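PDB 2J13: polysaccharide deacetylase from Bacillus anthracis, which probably removes acetyl groups from peptidoglycan or a related cell-wall polysaccharide, as a family 4 carbohydrate esterase that carries zinc. Local coordinates for residues Thr16-Gly21 / Gly34-Asp39; Gln42-Phe47 / Thr162-Lys167; Thr60-Tyr65 / Ile207-Ala212; Gly64-Tyr69 / Gly90-Thr95. One frame throughout, in Å; residues are numbered along the deposited sequence. Where two conformers were deposited one is given.

Contact 1: Thr16-Gly21 / Gly34-Asp39; sequences TPHNWG and GKLYTD
Y37 is the hub of this contact: from the first turns of helix 35-43 its ring reaches between H18 and W20, and the three side chains form an aromatic cluster. With H18 the geometry is an offset edge-to-face (T-shaped) pair, the tyrosine edge turned toward the imidazole face, with the planes at 60°. Y37 CE1 comes 3.8 Å from H18 CG. The W20 pairing is different in kind, since the two planes are nearly parallel (24°) but slid so far apart that the rings barely overlap, Y37 CD2 lying 3.8 Å from W20 CZ3. W20 lies with CG anti to its own N (chi1 -178°), which carries the indole back toward the helix. F158 adds an edge-to-face partner for Y37, while F175 stacks on W20.

Apolar packing is slight. L36, one residue earlier on the helix, brings CD2 to 3.9 Å from H18 CE1, the two side chains crossing at about a right angle.

Polar bonding gathers at the phenol tip. Y37 OH lies 3.1 Å from N19 O and can donate to it, although a water 3.1 Å from Y37 OH competes for the proton. That water also accepts from N19 N at 2.8 Å, so it links the phenol to the same residue's amide. W20 NE1 is bonded instead to W176 O.

A tyrosine suits this place because it offers ring surface along its length and a hydroxyl at its end: the aromatic neighbours hold the ring, and the hydroxyl can bond to the strand backbone directly or through the water, near the protein surface.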
# COMPACT_ATOMS: atom_id res chain seq x y z
N THR A 16 17.54 4.06 -14.00
CA THR A 16 16.52 4.53 -14.93
C THR A 16 15.16 4.38 -14.26
O THR A 16 14.87 3.32 -13.72
CB THR A 16 16.56 3.78 -16.26
OG1 THR A 16 17.84 3.98 -16.87
CG2 THR A 16 15.49 4.33 -17.21
N PRO A 17 14.37 5.47 -14.25
CA PRO A 17 13.04 5.43 -13.62
C PRO A 17 11.97 4.73 -14.43
O PRO A 17 11.94 4.82 -15.68
CB PRO A 17 12.69 6.91 -13.45
CG PRO A 17 13.50 7.63 -14.42
CD PRO A 17 14.71 6.83 -14.71
N HIS A 18 11.07 4.06 -13.73
CA HIS A 18 9.92 3.44 -14.33
C HIS A 18 8.72 3.91 -13.54
O HIS A 18 8.88 4.20 -12.34
CB HIS A 18 10.05 1.93 -14.22
CG HIS A 18 11.28 1.37 -14.88
ND1 HIS A 18 11.49 1.42 -16.24
CD2 HIS A 18 12.34 0.70 -14.36
CE1 HIS A 18 12.64 0.83 -16.53
NE2 HIS A 18 13.17 0.38 -15.41
N ASN A 19 7.57 4.04 -14.19
CA ASN A 19 6.30 4.35 -13.53
C ASN A 19 5.49 3.05 -13.49
O ASN A 19 5.23 2.43 -14.54
CB ASN A 19 5.50 5.43 -14.27
CG ASN A 19 6.26 6.72 -14.43
OD1 ASN A 19 7.14 7.05 -13.65
ND2 ASN A 19 5.93 7.48 -15.48
N TRP A 20 5.07 2.63 -12.31
CA TRP A 20 4.30 1.39 -12.23
C TRP A 20 2.97 1.53 -12.96
O TRP A 20 2.29 2.53 -12.80
CB TRP A 20 4.02 0.98 -10.78
CG TRP A 20 3.29 -0.27 -10.75
CD1 TRP A 20 1.96 -0.43 -10.54
CD2 TRP A 20 3.83 -1.58 -10.98
NE1 TRP A 20 1.65 -1.74 -10.62
CE2 TRP A 20 2.76 -2.47 -10.91
CE3 TRP A 20 5.10 -2.07 -11.28
CZ2 TRP A 20 2.93 -3.85 -11.06
CZ3 TRP A 20 5.27 -3.44 -11.43
CH2 TRP A 20 4.17 -4.31 -11.34
N GLY A 21 2.64 0.49 -13.72
CA GLY A 21 1.36 0.36 -14.44
C GLY A 21 1.22 -1.11 -14.83
O GLY A 21 2.23 -1.85 -14.86
N GLY A 34 4.53 -7.15 -17.63
CA GLY A 34 5.64 -7.22 -18.57
C GLY A 34 6.84 -7.89 -17.93
O GLY A 34 6.95 -7.96 -16.71
N LYS A 35 7.75 -8.39 -18.77
CA LYS A 35 8.88 -9.19 -18.30
C LYS A 35 9.84 -8.36 -17.46
O LYS A 35 10.33 -8.81 -16.43
CB LYS A 35 9.62 -9.80 -19.49
N LEU A 36 10.12 -7.14 -17.91
CA LEU A 36 11.07 -6.26 -17.25
C LEU A 36 10.62 -6.01 -15.81
O LEU A 36 11.36 -6.29 -14.86
CB LEU A 36 11.20 -4.94 -18.01
CG LEU A 36 12.18 -3.91 -17.41
CD1 LEU A 36 13.58 -4.52 -17.28
CD2 LEU A 36 12.22 -2.61 -18.22
N TYR A 37 9.40 -5.50 -15.67
CA TYR A 37 8.85 -5.17 -14.35
C TYR A 37 8.73 -6.42 -13.50
O TYR A 37 9.18 -6.45 -12.35
CB TYR A 37 7.50 -4.49 -14.49
CG TYR A 37 7.51 -3.04 -14.95
CD1 TYR A 37 8.65 -2.45 -15.50
CD2 TYR A 37 6.36 -2.27 -14.84
CE1 TYR A 37 8.64 -1.12 -15.93
CE2 TYR A 37 6.33 -0.95 -15.25
CZ TYR A 37 7.47 -0.37 -15.80
OH TYR A 37 7.41 0.94 -16.21
N THR A 38 8.12 -7.46 -14.04
CA THR A 38 8.00 -8.74 -13.34
C THR A 38 9.32 -9.20 -12.73
O THR A 38 9.37 -9.49 -11.53
CB THR A 38 7.46 -9.85 -14.29
OG1 THR A 38 6.25 -9.39 -14.89
CG2 THR A 38 7.20 -11.15 -13.53
N ASP A 39 10.39 -9.27 -13.52
CA ASP A 39 11.65 -9.75 -12.94
C ASP A 39 12.33 -8.70 -12.04
O ASP A 39 13.00 -9.08 -11.09
CB ASP A 39 12.63 -10.31 -13.97
CG ASP A 39 13.49 -11.45 -13.40
OD1 ASP A 39 13.26 -11.88 -12.23
OD2 ASP A 39 14.41 -11.92 -14.11
O HOH W 1 7.75 3.95 -17.02

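Contact 2: Gln42-Phe47 / Thr162-Lys167; sequences QKNGGF and TLALTK
Two flat groups of N44 face helix 160-168. One is the peptide joining N44 to G45: K167 lays its aliphatic chain over a face of it, with K167 CD 3.7 Å from N44 C. The other is the N44 side-chain amide. L163 and A164 stand on the same side of its plane, L163 CB touching N44 CB at 3.7 Å and the A164 methyl 3.6 Å from N44 OD1, approaching obliquely. At the amide's ends, ND2 bonds to L40 O and OD1 accepts from a water at 2.8 Å, so an asparagine serves well where a turn must be tied down beside apolar helix residues.

These groups mark where the chain passes from helix 35-43 into strand 46-47, which runs parallel to strand 172-174; helix 160-168 leads into that second strand, so the contact joins the two approaches to one small parallel sheet. G45 makes the turn with a positive phi of 70°, a conformation glycine takes easily, and its lack of a side chain lets K167 lie close.

K167 extends fully, CG anti to its N (chi1 175°), which carries NZ to the carbonyl of K43. There NZ donates to K43 O at 3.0 Å, from 38° above the carbonyl plane. A second water accepts from both K167 NZ and G45 N, 2.8 Å from the latter, and donates to Q42 O.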
# COMPACT_ATOMS: atom_id res chain seq x y z
N GLN A 42 10.44 -9.39 -8.81
CA GLN A 42 10.80 -10.70 -8.33
C GLN A 42 12.17 -10.75 -7.61
O GLN A 42 12.28 -11.30 -6.52
CB GLN A 42 10.78 -11.67 -9.52
CG GLN A 42 11.14 -13.10 -9.22
CD GLN A 42 11.28 -13.94 -10.49
OE1 GLN A 42 10.90 -13.51 -11.59
NE2 GLN A 42 11.85 -15.14 -10.34
N LYS A 43 13.20 -10.16 -8.22
CA LYS A 43 14.56 -10.21 -7.66
C LYS A 43 14.80 -9.19 -6.53
O LYS A 43 15.81 -9.28 -5.81
CB LYS A 43 15.61 -9.94 -8.74
CG LYS A 43 15.47 -10.69 -10.07
CD LYS A 43 16.65 -10.31 -10.98
CE LYS A 43 16.24 -9.97 -12.41
NZ LYS A 43 15.45 -8.71 -12.57
N ASN A 44 13.89 -8.23 -6.37
CA ASN A 44 14.10 -7.12 -5.44
C ASN A 44 12.94 -6.90 -4.48
O ASN A 44 12.61 -5.76 -4.19
CB ASN A 44 14.37 -5.85 -6.22
CG ASN A 44 15.60 -5.95 -7.11
OD1 ASN A 44 16.73 -5.88 -6.63
ND2 ASN A 44 15.38 -6.07 -8.42
N GLY A 45 12.34 -8.00 -4.01
CA GLY A 45 11.45 -7.99 -2.87
C GLY A 45 10.13 -7.29 -3.15
O GLY A 45 9.54 -6.67 -2.25
N GLY A 46 9.68 -7.35 -4.40
CA GLY A 46 8.46 -6.61 -4.79
C GLY A 46 7.36 -7.57 -5.18
O GLY A 46 7.60 -8.75 -5.55
N PHE A 47 6.13 -7.11 -5.05
CA PHE A 47 4.98 -7.86 -5.58
C PHE A 47 3.87 -6.91 -5.95
O PHE A 47 3.82 -5.77 -5.48
CB PHE A 47 4.53 -8.98 -4.64
CG PHE A 47 4.16 -8.55 -3.26
CD1 PHE A 47 2.89 -8.09 -2.97
CD2 PHE A 47 5.07 -8.66 -2.21
CE1 PHE A 47 2.55 -7.72 -1.68
CE2 PHE A 47 4.72 -8.28 -0.92
CZ PHE A 47 3.46 -7.81 -0.65
N THR A 162 16.24 1.73 -6.39
CA THR A 162 15.31 2.08 -5.28
C THR A 162 14.63 0.83 -4.73
O THR A 162 14.40 0.71 -3.52
CB THR A 162 14.29 3.17 -5.67
OG1 THR A 162 13.37 2.68 -6.66
CG2 THR A 162 14.95 4.43 -6.17
N LEU A 163 14.26 -0.11 -5.60
CA LEU A 163 13.74 -1.41 -5.19
C LEU A 163 14.73 -2.14 -4.32
O LEU A 163 14.40 -2.61 -3.23
CB LEU A 163 13.37 -2.26 -6.42
CG LEU A 163 12.26 -1.74 -7.28
CD1 LEU A 163 12.12 -2.60 -8.56
CD2 LEU A 163 10.90 -1.69 -6.50
N ALA A 164 15.98 -2.21 -4.76
CA ALA A 164 16.99 -2.95 -4.02
C ALA A 164 17.33 -2.28 -2.66
O ALA A 164 17.50 -2.97 -1.69
CB ALA A 164 18.25 -3.14 -4.89
N LEU A 165 17.39 -0.96 -2.63
CA LEU A 165 17.67 -0.23 -1.38
C LEU A 165 16.54 -0.41 -0.38
O LEU A 165 16.77 -0.60 0.82
CB LEU A 165 17.89 1.26 -1.66
CG LEU A 165 19.10 1.67 -2.49
CD1 LEU A 165 19.07 3.16 -2.74
CD2 LEU A 165 20.40 1.24 -1.84
N THR A 166 15.32 -0.39 -0.88
CA THR A 166 14.13 -0.60 -0.03
C THR A 166 14.14 -2.01 0.59
O THR A 166 13.93 -2.16 1.78
CB THR A 166 12.85 -0.32 -0.85
OG1 THR A 166 12.91 1.06 -1.32
CG2 THR A 166 11.55 -0.58 -0.01
N LYS A 167 14.39 -3.05 -0.21
CA LYS A 167 14.51 -4.41 0.28
C LYS A 167 15.64 -4.57 1.30
O LYS A 167 15.49 -5.25 2.31
CB LYS A 167 14.75 -5.38 -0.89
CG LYS A 167 15.02 -6.82 -0.51
CD LYS A 167 15.30 -7.62 -1.79
CE LYS A 167 16.01 -8.94 -1.55
NZ LYS A 167 16.22 -9.62 -2.89
O HOH W 2 13.37 -10.61 -3.78
O HOH W 3 17.85 -6.89 -4.24

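Contact 3: Thr60-Tyr65 / Ile207-Ala212; sequences TFDNGY and ILLLHA. With ZN (zinc ion), chain C.
T60 and L208 meet because a chi1 of 71° sets T60 OG1 between its own N and carbonyl carbon, on the side facing the neighbouring strand. From there T60 OG1 donates to L208 O at 2.7 Å. T60 N donates to the same oxygen at 2.9 Å, so two bonds grip one carbonyl. L209 takes the other route, with CG anti to its N (chi1 167°), and this swings its two methyl groups across the carboxylate of D62, L209 CD2 standing 3.7 Å from D62 OD2.

The backbones pair in parallel. L210 N returns a nearly straight bond to T60 O at 3.0 Å. Beyond it the strands diverge, their axes 39° apart, and a water fills the ladder by accepting from D62 N and donating to L210 O at 2.6 Å. F61, on the face of the sheet away from T60, rests CE2 on L210 CB at 3.8 Å and turns its edge to H211 O, suiting a buried position beside helix 70-80.

D62 and H211 carry the polar chemistry. R152 salt-bridges D62 OD1 and also bonds T60 OG1, which positions both. H211 NE2 binds a zinc ion at 2.0 Å, with a water and one atom from elsewhere in the structure as further ligands, while F180 O fixes the imidazole's rotation through ND1.

Functional groups at the C-terminal ends of neighbouring parallel strands fit the barrel-like fold of NodB homology domains. T60-G64 (TFDNG) corresponds to the family's TFDDG motif, N63 replacing the second aspartate, a metal ligand in relatives; D62 holds the place of the first, their general base.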
# COMPACT_ATOMS: atom_id res chain seq x y z
N THR A 60 -6.06 -2.02 -0.54
CA THR A 60 -5.10 -1.05 -0.04
C THR A 60 -5.54 0.35 -0.42
O THR A 60 -6.31 0.53 -1.37
CB THR A 60 -3.69 -1.30 -0.60
OG1 THR A 60 -3.64 -0.96 -1.99
CG2 THR A 60 -3.24 -2.73 -0.36
N PHE A 61 -5.05 1.31 0.35
CA PHE A 61 -5.28 2.75 0.15
C PHE A 61 -3.95 3.46 0.34
O PHE A 61 -3.14 3.03 1.18
CB PHE A 61 -6.28 3.32 1.16
CG PHE A 61 -7.66 2.71 1.08
CD1 PHE A 61 -7.95 1.56 1.75
CD2 PHE A 61 -8.66 3.32 0.34
CE1 PHE A 61 -9.25 1.01 1.68
CE2 PHE A 61 -9.92 2.76 0.29
CZ PHE A 61 -10.17 1.59 0.92
N ASP A 62 -3.76 4.57 -0.38
CA ASP A 62 -2.63 5.47 -0.13
C ASP A 62 -3.15 6.76 0.50
O ASP A 62 -4.14 7.35 0.05
CB ASP A 62 -1.85 5.78 -1.41
CG ASP A 62 -1.17 4.59 -1.99
OD1 ASP A 62 -1.16 3.53 -1.33
OD2 ASP A 62 -0.72 4.68 -3.18
N ASN A 63 -2.45 7.21 1.54
CA ASN A 63 -2.87 8.30 2.38
C ASN A 63 -1.77 9.32 2.51
O ASN A 63 -1.05 9.36 3.48
CB ASN A 63 -3.27 7.78 3.74
CG ASN A 63 -4.39 6.79 3.65
OD1 ASN A 63 -5.52 7.12 3.97
ND2 ASN A 63 -4.09 5.59 3.19
N GLY A 64 -1.64 10.11 1.46
CA GLY A 64 -0.79 11.30 1.48
C GLY A 64 -1.60 12.57 1.63
O GLY A 64 -1.03 13.63 1.84
N TYR A 65 -2.92 12.48 1.43
CA TYR A 65 -3.81 13.61 1.59
C TYR A 65 -5.09 13.14 2.28
O TYR A 65 -5.52 11.98 2.08
CB TYR A 65 -4.10 14.21 0.22
CG TYR A 65 -4.90 15.48 0.24
CD1 TYR A 65 -4.29 16.70 0.47
CD2 TYR A 65 -6.28 15.46 -0.00
CE1 TYR A 65 -5.02 17.88 0.47
CE2 TYR A 65 -7.02 16.63 0.00
CZ TYR A 65 -6.39 17.84 0.24
OH TYR A 65 -7.12 19.00 0.24
N ILE A 207 -4.44 -7.07 -6.07
CA ILE A 207 -4.16 -6.05 -5.06
C ILE A 207 -4.80 -4.74 -5.57
O ILE A 207 -4.40 -4.19 -6.61
CB ILE A 207 -2.64 -5.84 -4.77
CG1 ILE A 207 -2.01 -7.13 -4.30
CG2 ILE A 207 -2.49 -4.63 -3.76
CD1 ILE A 207 -0.50 -7.06 -4.00
N LEU A 208 -5.83 -4.28 -4.87
CA LEU A 208 -6.60 -3.11 -5.27
C LEU A 208 -6.06 -1.89 -4.59
O LEU A 208 -5.74 -1.91 -3.40
CB LEU A 208 -8.08 -3.26 -4.90
CG LEU A 208 -8.73 -4.57 -5.30
CD1 LEU A 208 -10.20 -4.52 -4.94
CD2 LEU A 208 -8.50 -4.79 -6.79
N LEU A 209 -5.96 -0.81 -5.36
CA LEU A 209 -5.64 0.49 -4.79
C LEU A 209 -6.91 1.35 -4.97
O LEU A 209 -7.27 1.71 -6.11
CB LEU A 209 -4.42 1.08 -5.49
CG LEU A 209 -4.14 2.54 -5.22
CD1 LEU A 209 -4.23 2.92 -3.71
CD2 LEU A 209 -2.75 2.94 -5.79
N LEU A 210 -7.65 1.56 -3.90
CA LEU A 210 -8.89 2.31 -3.94
C LEU A 210 -8.68 3.67 -3.27
O LEU A 210 -7.56 3.99 -2.86
CB LEU A 210 -10.04 1.53 -3.30
CG LEU A 210 -10.41 0.21 -4.01
CD1 LEU A 210 -11.75 -0.40 -3.43
CD2 LEU A 210 -10.56 0.33 -5.49
N HIS A 211 -9.74 4.48 -3.21
CA HIS A 211 -9.65 5.88 -2.78
C HIS A 211 -10.75 6.33 -1.84
O HIS A 211 -11.78 5.67 -1.71
CB HIS A 211 -9.60 6.79 -4.04
CG HIS A 211 -8.41 6.55 -4.91
ND1 HIS A 211 -8.38 5.59 -5.90
CD2 HIS A 211 -7.19 7.12 -4.90
CE1 HIS A 211 -7.19 5.59 -6.47
NE2 HIS A 211 -6.45 6.50 -5.86
N ALA A 212 -10.51 7.45 -1.17
CA ALA A 212 -11.41 8.04 -0.19
C ALA A 212 -11.52 9.53 -0.51
O ALA A 212 -11.23 10.38 0.33
CB ALA A 212 -10.87 7.83 1.22
ZN ZN C . -4.55 7.10 -6.27
O HOH W 4 -5.80 5.77 -2.09
O HOH W 5 -3.71 6.92 -4.44

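Contact 4: Gly64-Tyr69 / Gly90-Thr95; sequences GYENGY and GHYIKT. With ZN (zinc ion), chain E.
E66 and Y92 make the central bond of this contact. Y92 OH donates to E66 OE1 at 2.7 Å, meeting that oxygen on its anti side and 32° out of the carboxylate plane. The approach is oblique rather than flat, with carboxylate and ring planes 61° apart, and E66 OE1 also lies at the ring's edge, 3.4 Å from Y92 CE2. Behind the carboxylate, E66 CB packs on the same ring atom, Y92 CE2, at 3.9 Å. A glutamate is well chosen here: its CB packs obliquely against the ring while its oxygen reaches the hydroxyl.

What aims the carboxylate is a bend. E66 starts with CG anti to N, then turns at chi2 (55°), folding the acid back over its own loop. G68 N donates to E66 OE2 at 3.0 Å from above the carboxylate plane, and T70 OG1 bonds OE1, so both oxygens are held. G68 allows the loop's tight turn through a positive phi that glycine accommodates readily.

On the outer side, H91 CD2 lies 3.9 Å from G64 O. The H91 ring has T95 CG2 over one face, toward its rim, and H91 ND1 binds a zinc ion that also holds a water at 2.3 Å. T95 OG1 doubles the helical bond to H91 O, closing this short helix.

L99 and M103 of helix 97-105 pack against Y92, and Y92 N bonds to T89 OG1. The loop that leaves strand 56-63 for helix 70-80 is thereby fastened to helix 90-95, which follows strand 84-88, the neighbour of strand 56-63.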
# COMPACT_ATOMS: atom_id res chain seq x y z
N GLY A 64 -1.64 10.11 1.46
CA GLY A 64 -0.79 11.30 1.48
C GLY A 64 -1.60 12.57 1.63
O GLY A 64 -1.03 13.63 1.84
N TYR A 65 -2.92 12.48 1.43
CA TYR A 65 -3.81 13.61 1.59
C TYR A 65 -5.09 13.14 2.28
O TYR A 65 -5.52 11.98 2.08
CB TYR A 65 -4.10 14.21 0.22
CG TYR A 65 -4.90 15.48 0.24
CD1 TYR A 65 -4.29 16.70 0.47
CD2 TYR A 65 -6.28 15.46 -0.00
CE1 TYR A 65 -5.02 17.88 0.47
CE2 TYR A 65 -7.02 16.63 0.00
CZ TYR A 65 -6.39 17.84 0.24
OH TYR A 65 -7.12 19.00 0.24
N GLU A 66 -5.70 14.00 3.09
CA GLU A 66 -6.99 13.67 3.70
C GLU A 66 -8.08 14.53 3.08
O GLU A 66 -8.12 15.73 3.29
CB GLU A 66 -7.00 13.87 5.22
CG GLU A 66 -8.35 13.55 5.94
CD GLU A 66 -8.87 12.15 5.66
OE1 GLU A 66 -8.04 11.20 5.54
OE2 GLU A 66 -10.13 12.00 5.58
N ASN A 67 -9.00 13.87 2.38
CA ASN A 67 -10.10 14.54 1.71
C ASN A 67 -11.33 14.67 2.59
O ASN A 67 -12.27 15.38 2.23
CB ASN A 67 -10.47 13.77 0.45
CG ASN A 67 -9.47 13.95 -0.68
OD1 ASN A 67 -8.57 13.13 -0.87
ND2 ASN A 67 -9.65 15.02 -1.45
N GLY A 68 -11.32 13.99 3.73
CA GLY A 68 -12.39 14.07 4.73
C GLY A 68 -13.31 12.85 4.77
O GLY A 68 -14.34 12.84 5.48
N TYR A 69 -12.95 11.80 4.05
CA TYR A 69 -13.80 10.59 3.99
C TYR A 69 -13.14 9.32 4.53
O TYR A 69 -13.73 8.25 4.50
CB TYR A 69 -14.27 10.41 2.55
CG TYR A 69 -14.97 11.65 2.07
CD1 TYR A 69 -16.22 11.97 2.58
CD2 TYR A 69 -14.36 12.53 1.18
CE1 TYR A 69 -16.86 13.13 2.20
CE2 TYR A 69 -15.02 13.72 0.79
CZ TYR A 69 -16.27 13.99 1.31
OH TYR A 69 -16.98 15.12 0.96
N GLY A 90 4.39 11.08 6.01
CA GLY A 90 4.65 11.88 7.22
C GLY A 90 3.67 13.02 7.44
O GLY A 90 3.25 13.27 8.59
N HIS A 91 3.26 13.70 6.37
CA HIS A 91 2.27 14.76 6.45
C HIS A 91 0.96 14.22 6.97
O HIS A 91 0.32 14.80 7.83
CB HIS A 91 2.05 15.40 5.07
CG HIS A 91 0.95 16.43 5.04
ND1 HIS A 91 1.13 17.72 5.49
CD2 HIS A 91 -0.32 16.36 4.57
CE1 HIS A 91 0.01 18.40 5.32
NE2 HIS A 91 -0.89 17.60 4.77
N TYR A 92 0.59 13.05 6.47
CA TYR A 92 -0.63 12.42 6.93
C TYR A 92 -0.53 12.06 8.42
O TYR A 92 -1.43 12.38 9.20
CB TYR A 92 -0.93 11.18 6.09
CG TYR A 92 -2.36 10.73 6.25
CD1 TYR A 92 -2.71 9.86 7.25
CD2 TYR A 92 -3.34 11.20 5.41
CE1 TYR A 92 -4.02 9.48 7.43
CE2 TYR A 92 -4.66 10.83 5.58
CZ TYR A 92 -4.98 9.94 6.58
OH TYR A 92 -6.27 9.55 6.80
N ILE A 93 0.56 11.41 8.84
CA ILE A 93 0.75 11.03 10.25
C ILE A 93 0.66 12.25 11.18
O ILE A 93 -0.02 12.20 12.21
CB ILE A 93 2.11 10.33 10.51
CG1 ILE A 93 2.17 8.95 9.83
CG2 ILE A 93 2.34 10.12 12.02
CD1 ILE A 93 3.62 8.38 9.72
N LYS A 94 1.33 13.33 10.81
CA LYS A 94 1.39 14.52 11.68
C LYS A 94 0.04 15.22 11.79
O LYS A 94 -0.28 15.81 12.85
CB LYS A 94 2.44 15.49 11.16
CG LYS A 94 3.88 14.96 11.23
CD LYS A 94 4.51 14.99 12.63
CE LYS A 94 4.85 16.40 13.04
NZ LYS A 94 5.65 16.47 14.30
N THR A 95 -0.74 15.19 10.71
CA THR A 95 -1.99 15.95 10.62
C THR A 95 -3.25 15.14 10.90
O THR A 95 -4.33 15.72 11.06
CB THR A 95 -2.12 16.67 9.27
OG1 THR A 95 -2.19 15.73 8.17
CG2 THR A 95 -0.95 17.65 9.06
ZN ZN E . 2.70 18.57 5.97
O HOH W 6 3.00 18.89 8.24

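Contacts 1 and 2 follow one another along the chain and share helix 35-43, their centres 12 Å apart on one side of the molecule. Contacts 3 and 4 also have centres 12 Å apart and share G64 and Y65, where strand 56-63 runs out into its loop; N63 O packs on Y92 CB there. Contacts 2 and 4 lie on opposite sides of the chain's centre, 26 Å between centres, with contact 4 nested in the loop that contact 2 closes. F47 packs on I207, so strand 46-47 is joined to the sheet that holds strands 56-63 and 207-210. H211, which binds a zinc ion, follows strand 207-210.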